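Local coordinates for protein dihydropteroate synthase (Xanthomonas albilineans, PDB 6Q62) that probably catalyses the condensation of para-aminobenzoate with 6-hydroxymethyl-7,8-dihydropterin diphosphate to give 7,8-dihydropteroate, a step of folate biosynthesis, at residues Ile25-Pro30 with Arg261-Ala266; Pro191-Gly196 with Val219-Ser224. All coordinates share one frame; numbering follows the deposited sequence. Where two conformers were deposited one is given.

Overall arrangement
Both contacts sit at the C-terminal mouth of the TIM barrel of this pterin-binding enzyme, with centres about 14 Å apart, and both touch the bound 6-chloroguanine. Contact 1 joins the first strand of the barrel to the last and gathers a sulfate next to the ligand; contact 2 sets the loop after strand 187-190 beside strand 220-221 and lines the pocket around the ligand's chlorine and N7. Strands 259-262 and 220-221 are neighbours, so Arg261 N lies 3.0 Å from Ala221 O, a probable hydrogen bond. A second link, also a probable hydrogen bond, runs from His263 ND1 to Ser224 OG at 2.6 Å. The sequence of contact 2 falls between the two segments of contact 1.

Contact 1. Residues Ile25-Pro30 with Arg261-Ala266. With 6GU (6-chloroguanine), chain E; SO4 (sulfate ion), chain H.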
loop_
_atom_site.group_PDB
_atom_site.type_symbol
_atom_site.label_atom_id
_atom_site.label_comp_id
_atom_site.label_asym_id
_atom_site.label_seq_id
_atom_site.Cartn_x
_atom_site.Cartn_y
_atom_site.Cartn_z
ATOM N N ILE A 25 8.343 -5.463 14.506
ATOM C CA ILE A 25 8.523 -6.816 15.020
ATOM C C ILE A 25 9.984 -7.175 15.200
ATOM O O ILE A 25 10.741 -7.188 14.223
ATOM C CB ILE A 25 7.806 -7.843 14.104
ATOM C CG1 ILE A 25 6.290 -7.576 14.058
ATOM C CG2 ILE A 25 8.111 -9.283 14.553
ATOM C CD1 ILE A 25 5.517 -8.402 12.988
ATOM N N VAL A 26 10.387 -7.482 16.445
ATOM C CA VAL A 26 11.747 -7.922 16.742
ATOM C C VAL A 26 11.663 -9.331 17.320
ATOM O O VAL A 26 11.410 -9.503 18.513
ATOM C CB VAL A 26 12.535 -6.948 17.666
ATOM C CG1 VAL A 26 13.968 -7.452 17.915
ATOM C CG2 VAL A 26 12.537 -5.541 17.094
ATOM N N ASN A 27 11.845 -10.359 16.465
ATOM C CA ASN A 27 11.810 -11.736 16.935
ATOM C C ASN A 27 13.209 -12.160 17.355
ATOM O O ASN A 27 14.174 -11.981 16.607
ATOM C CB ASN A 27 11.251 -12.663 15.867
ATOM C CG ASN A 27 9.764 -12.534 15.665
ATOM O OD1 ASN A 27 8.988 -12.354 16.609
ATOM N ND2 ASN A 27 9.338 -12.651 14.428
ATOM N N VAL A 28 13.322 -12.677 18.575
ATOM C CA VAL A 28 14.620 -13.109 19.087
ATOM C C VAL A 28 14.596 -14.627 19.065
ATOM O O VAL A 28 14.354 -15.265 20.084
ATOM C CB VAL A 28 14.943 -12.575 20.513
ATOM C CG1 VAL A 28 16.436 -12.772 20.845
ATOM C CG2 VAL A 28 14.527 -11.116 20.673
ATOM N N THR A 29 14.780 -15.210 17.890
ATOM C CA THR A 29 14.790 -16.670 17.771
ATOM C C THR A 29 15.946 -17.009 16.831
ATOM O O THR A 29 16.159 -16.280 15.853
ATOM C CB THR A 29 13.449 -17.240 17.216
ATOM O OG1 THR A 29 13.197 -16.691 15.929
ATOM C CG2 THR A 29 12.237 -16.985 18.137
ATOM N N PRO A 30 16.715 -18.079 17.085
ATOM C CA PRO A 30 17.796 -18.434 16.131
ATOM C C PRO A 30 17.324 -18.575 14.674
ATOM O O PRO A 30 18.045 -18.170 13.764
ATOM C CB PRO A 30 18.337 -19.750 16.688
ATOM C CG PRO A 30 17.996 -19.705 18.161
ATOM C CD PRO A 30 16.644 -19.039 18.204
ATOM N N ARG A 261 1.227 -3.776 13.689
ATOM C CA ARG A 261 2.364 -4.640 14.069
ATOM C C ARG A 261 2.958 -5.215 12.801
ATOM O O ARG A 261 2.358 -6.099 12.177
ATOM C CB ARG A 261 1.895 -5.730 15.049
ATOM C CG ARG A 261 3.065 -6.606 15.544
ATOM C CD ARG A 261 2.624 -7.605 16.616
ATOM N NE ARG A 261 3.778 -8.406 17.044
ATOM C CZ ARG A 261 4.232 -9.488 16.414
ATOM N NH1 ARG A 261 3.626 -9.931 15.323
ATOM N NH2 ARG A 261 5.301 -10.128 16.866
ATOM N N VAL A 262 4.134 -4.705 12.418
ATOM C CA VAL A 262 4.685 -5.039 11.093
ATOM C C VAL A 262 6.141 -5.453 11.074
ATOM O O VAL A 262 6.932 -5.011 11.898
ATOM C CB VAL A 262 4.472 -3.841 10.104
ATOM C CG1 VAL A 262 3.059 -3.255 10.212
ATOM C CG2 VAL A 262 5.501 -2.737 10.332
ATOM N N HIS A 263 6.525 -6.213 10.020
ATOM C CA HIS A 263 7.935 -6.527 9.769
ATOM C C HIS A 263 8.522 -5.400 8.884
ATOM O O HIS A 263 9.666 -4.999 9.076
ATOM C CB HIS A 263 8.062 -7.840 8.957
ATOM C CG HIS A 263 7.589 -9.057 9.676
ATOM N ND1 HIS A 263 6.318 -9.538 9.501
ATOM C CD2 HIS A 263 8.254 -9.875 10.528
ATOM C CE1 HIS A 263 6.218 -10.609 10.282
ATOM N NE2 HIS A 263 7.365 -10.858 10.906
ATOM N N ASP A 264 7.733 -4.910 7.910
ATOM C CA ASP A 264 8.188 -3.968 6.884
ATOM C C ASP A 264 7.911 -2.538 7.285
ATOM O O ASP A 264 6.939 -1.897 6.843
ATOM C CB ASP A 264 7.546 -4.339 5.556
ATOM C CG ASP A 264 7.883 -5.794 5.245
ATOM O OD1 ASP A 264 9.041 -6.067 4.883
ATOM O OD2 ASP A 264 7.008 -6.662 5.440
ATOM N N VAL A 265 8.736 -2.086 8.229
ATOM C CA VAL A 265 8.527 -0.778 8.856
ATOM C C VAL A 265 8.609 0.371 7.856
ATOM O O VAL A 265 7.645 1.142 7.782
ATOM C CB VAL A 265 9.440 -0.575 10.067
ATOM C CG1 VAL A 265 9.332 0.859 10.605
ATOM C CG2 VAL A 265 9.091 -1.586 11.170
ATOM N N ALA A 266 9.722 0.535 7.139
ATOM C CA ALA A 266 9.868 1.679 6.213
ATOM C C ALA A 266 8.735 1.751 5.202
ATOM O O ALA A 266 8.179 2.830 4.982
ATOM C CB ALA A 266 11.215 1.597 5.482
HETATM CL CL6 6GU E . -1.407 -10.198 15.132
HETATM N N1 6GU E . -0.906 -9.279 17.382
HETATM C C2 6GU E . -0.162 -9.305 18.561
HETATM N N2 6GU E . -0.621 -8.491 19.500
HETATM N N3 6GU E . 0.940 -10.100 18.804
HETATM C C4 6GU E . 1.264 -10.942 17.762
HETATM C C5 6GU E . 0.539 -10.990 16.542
HETATM C C6 6GU E . -0.510 -10.129 16.459
HETATM N N7 6GU E . 1.107 -11.952 15.710
HETATM C C8 6GU E . 2.162 -12.461 16.462
HETATM N N9 6GU E . 2.287 -11.878 17.685
HETATM S S SO4 H . 5.617 -12.965 13.879
HETATM O O1 SO4 H . 6.731 -12.942 12.911
HETATM O O2 SO4 H . 5.136 -14.340 14.076
HETATM O O3 SO4 H . 6.071 -12.437 15.214
HETATM O O4 SO4 H . 4.499 -12.175 13.391
HETATM O O HOH W 1 7.861 -10.007 18.559
#
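Ile25 N donates to Val262 O at 3.0 Å, a bond between strands 21-27 and 259-262, the parallel first and last strands of the TIM barrel, which meet here to close the ring. It is the only direct hydrogen bond between the two segments.

Apolar packing rests on Ile25. Its CD1 lies over the face of the His263 imidazole, a CH-pi contact 3.6 Å from the ring centroid and 11° off the normal. The same side chain backs the Arg261 guanidinium, CG1 standing over the centre of one face, while the opposite face receives 6-chloroguanine with N9 above it. The guanidinium is thus sandwiched between an aliphatic side chain and the purine. The arginine's CG is anti to the backbone N (chi1 -176°) and the chain stays extended as far as NE, which carries the guanidinium across Ile25 at about a right angle. NE turns to Asp61 in a salt bridge.

Polar contacts converge on the sulfate, which lies at the guanidinium edge. Arg261 NH2 reaches O3 at 2.9 Å in a nearly straight bond (170°), and NH1 takes O4. His263 NE2 and Asn27 ND2 both donate to O1, 3.0 Å from each nitrogen, with a weak second bond from ND2 to O3; His263 ND1 pairs with Ser224 OG. The sulfate probably comes from the crystallisation liquor, and its place beside the pterin-site ligand is consistent with a diphosphate subsite. Also in plane at the guanidinium edge, a water accepts from Arg261 NH2 at 3.1 Å.

Contact 2. Residues Pro191-Gly196 with Val219-Ser224; sequences PGFGFG and VLAGLS. With 6GU (6-chloroguanine), chain E; EDO (1,2-ethanediol), chain F.
With CG anti to the carbonyl carbon (chi1 -68°), Phe193 sends its ring from the loop toward strand 220-221; Leu223 has a similar first torsion (chi1 -62°), which brings its isobutyl end over that ring. Leu223 CD2 sits above one face, offset toward the rim and 4.0 Å from the centroid, in a CH-pi contact, while CG approaches Phe193 CD2 to 3.7 Å. The ring edge is met differently: Ala221 CB lies near the ring plane, 3.8 Å from CE2. Leu205 and Leu206 of helix 199-207 also touch the phenyl group, tying the loop to the next helix of the barrel. Before the turn, Pro191 CD rests against Leu220 O at 3.4 Å and packs more loosely on Val219.

No direct hydrogen bond joins the two segments. Instead one water accepts from both Phe193 N and Gly222 N, at 2.9 Å and 3.0 Å. The loop itself folds into a type II beta turn from Gly192 to Phe195, closed by Phe195 N donating to Gly192 O. Lys226 NZ adds a further link, bonding to the carbonyls of Phe193 and Gly222 as well as to 6-chloroguanine.

The ligand side of the pocket is shaped by backbone and edges. Gly222 O lies 3.2 Å from CL6 of the ligand, and bare backbone faces the chlorine there. The edge of the Phe195 ring is turned to the imidazole part of the purine, with CE1 3.3 Å from N7. The apolar contacts of Phe193 and Pro191 hold loop and strand together, while the shared water and Lys226 supply polar links where the purine binds.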
loop_
_atom_site.group_PDB
_atom_site.type_symbol
_atom_site.label_atom_id
_atom_site.label_comp_id
_atom_site.label_asym_id
_atom_site.label_seq_id
_atom_site.Cartn_x
_atom_site.Cartn_y
_atom_site.Cartn_z
ATOM N N PRO A 191 -7.717 -8.083 17.427
ATOM C CA PRO A 191 -8.530 -9.259 17.018
ATOM C C PRO A 191 -7.746 -10.523 16.755
ATOM O O PRO A 191 -8.342 -11.581 16.507
ATOM C CB PRO A 191 -9.229 -8.775 15.741
ATOM C CG PRO A 191 -8.296 -7.771 15.177
ATOM C CD PRO A 191 -7.718 -7.038 16.369
ATOM N N GLY A 192 -6.427 -10.415 16.724
ATOM C CA GLY A 192 -5.558 -11.570 16.528
ATOM C C GLY A 192 -5.647 -12.179 15.155
ATOM O O GLY A 192 -5.995 -13.362 15.021
ATOM N N PHE A 193 -5.374 -11.368 14.114
ATOM C CA PHE A 193 -5.423 -11.905 12.752
ATOM C C PHE A 193 -4.503 -13.122 12.614
ATOM O O PHE A 193 -3.367 -13.105 13.091
ATOM C CB PHE A 193 -5.030 -10.821 11.735
ATOM C CG PHE A 193 -6.038 -9.706 11.633
ATOM C CD1 PHE A 193 -7.232 -9.891 10.959
ATOM C CD2 PHE A 193 -5.744 -8.429 12.115
ATOM C CE1 PHE A 193 -8.163 -8.845 10.840
ATOM C CE2 PHE A 193 -6.665 -7.377 11.971
ATOM C CZ PHE A 193 -7.867 -7.590 11.336
ATOM N N GLY A 194 -5.026 -14.190 12.014
ATOM C CA GLY A 194 -4.269 -15.408 11.766
ATOM C C GLY A 194 -4.234 -16.426 12.895
ATOM O O GLY A 194 -3.772 -17.549 12.675
ATOM N N PHE A 195 -4.724 -16.064 14.101
ATOM C CA PHE A 195 -4.733 -16.996 15.240
ATOM C C PHE A 195 -6.064 -17.736 15.301
ATOM O O PHE A 195 -7.064 -17.183 15.775
ATOM C CB PHE A 195 -4.463 -16.245 16.539
ATOM C CG PHE A 195 -3.038 -15.781 16.669
ATOM C CD1 PHE A 195 -2.643 -14.549 16.154
ATOM C CD2 PHE A 195 -2.091 -16.555 17.338
ATOM C CE1 PHE A 195 -1.336 -14.093 16.318
ATOM C CE2 PHE A 195 -0.775 -16.103 17.487
ATOM C CZ PHE A 195 -0.409 -14.876 16.969
ATOM N N GLY A 196 -6.069 -18.957 14.783
ATOM C CA GLY A 196 -7.264 -19.795 14.722
ATOM C C GLY A 196 -8.355 -19.168 13.879
ATOM O O GLY A 196 -9.513 -19.114 14.290
ATOM N N VAL A 219 -6.955 0.011 19.090
ATOM C CA VAL A 219 -6.943 -1.308 18.445
ATOM C C VAL A 219 -5.632 -1.505 17.693
ATOM O O VAL A 219 -5.190 -0.617 16.933
ATOM C CB VAL A 219 -8.182 -1.462 17.512
ATOM C CG1 VAL A 219 -8.137 -2.740 16.660
ATOM C CG2 VAL A 219 -9.499 -1.367 18.281
ATOM N N LEU A 220 -4.999 -2.655 17.923
ATOM C CA LEU A 220 -3.768 -3.050 17.249
ATOM C C LEU A 220 -4.161 -4.078 16.188
ATOM O O LEU A 220 -4.956 -4.974 16.475
ATOM C CB LEU A 220 -2.806 -3.677 18.275
ATOM C CG LEU A 220 -1.406 -4.091 17.800
ATOM C CD1 LEU A 220 -0.433 -4.104 18.952
ATOM C CD2 LEU A 220 -1.376 -5.410 17.059
ATOM N N ALA A 221 -3.589 -3.969 14.982
ATOM C CA ALA A 221 -3.846 -4.942 13.905
ATOM C C ALA A 221 -2.492 -5.434 13.457
ATOM O O ALA A 221 -1.610 -4.642 13.217
ATOM C CB ALA A 221 -4.550 -4.272 12.721
ATOM N N GLY A 222 -2.350 -6.734 13.337
ATOM C CA GLY A 222 -1.119 -7.355 12.873
ATOM C C GLY A 222 -1.427 -8.355 11.768
ATOM O O GLY A 222 -1.886 -9.452 12.062
ATOM N N LEU A 223 -1.198 -7.998 10.496
ATOM C CA LEU A 223 -1.462 -8.948 9.404
ATOM C C LEU A 223 -0.164 -9.211 8.655
ATOM O O LEU A 223 -0.167 -9.878 7.616
ATOM C CB LEU A 223 -2.507 -8.353 8.424
ATOM C CG LEU A 223 -3.900 -8.035 8.970
ATOM C CD1 LEU A 223 -4.114 -6.535 9.073
ATOM C CD2 LEU A 223 -4.958 -8.579 8.068
ATOM N N SER A 224 0.942 -8.741 9.209
ATOM C CA SER A 224 2.245 -8.755 8.552
ATOM C C SER A 224 2.742 -10.109 8.060
ATOM O O SER A 224 3.073 -10.997 8.828
ATOM C CB SER A 224 3.290 -8.089 9.434
ATOM O OG SER A 224 4.454 -7.871 8.666
HETATM CL CL6 6GU E . -1.407 -10.198 15.132
HETATM N N1 6GU E . -0.906 -9.279 17.382
HETATM C C2 6GU E . -0.162 -9.305 18.561
HETATM N N2 6GU E . -0.621 -8.491 19.500
HETATM N N3 6GU E . 0.940 -10.100 18.804
HETATM C C4 6GU E . 1.264 -10.942 17.762
HETATM C C5 6GU E . 0.539 -10.990 16.542
HETATM C C6 6GU E . -0.510 -10.129 16.459
HETATM N N7 6GU E . 1.107 -11.952 15.710
HETATM C C8 6GU E . 2.162 -12.461 16.462
HETATM N N9 6GU E . 2.287 -11.878 17.685
HETATM C C1 EDO F . 0.674 -17.051 9.103
HETATM O O1 EDO F . 1.934 -16.458 9.028
HETATM C C2 EDO F . -0.122 -16.406 10.229
HETATM O O2 EDO F . -1.464 -16.839 10.156
HETATM O O HOH W 2 -3.772 -8.981 14.713
#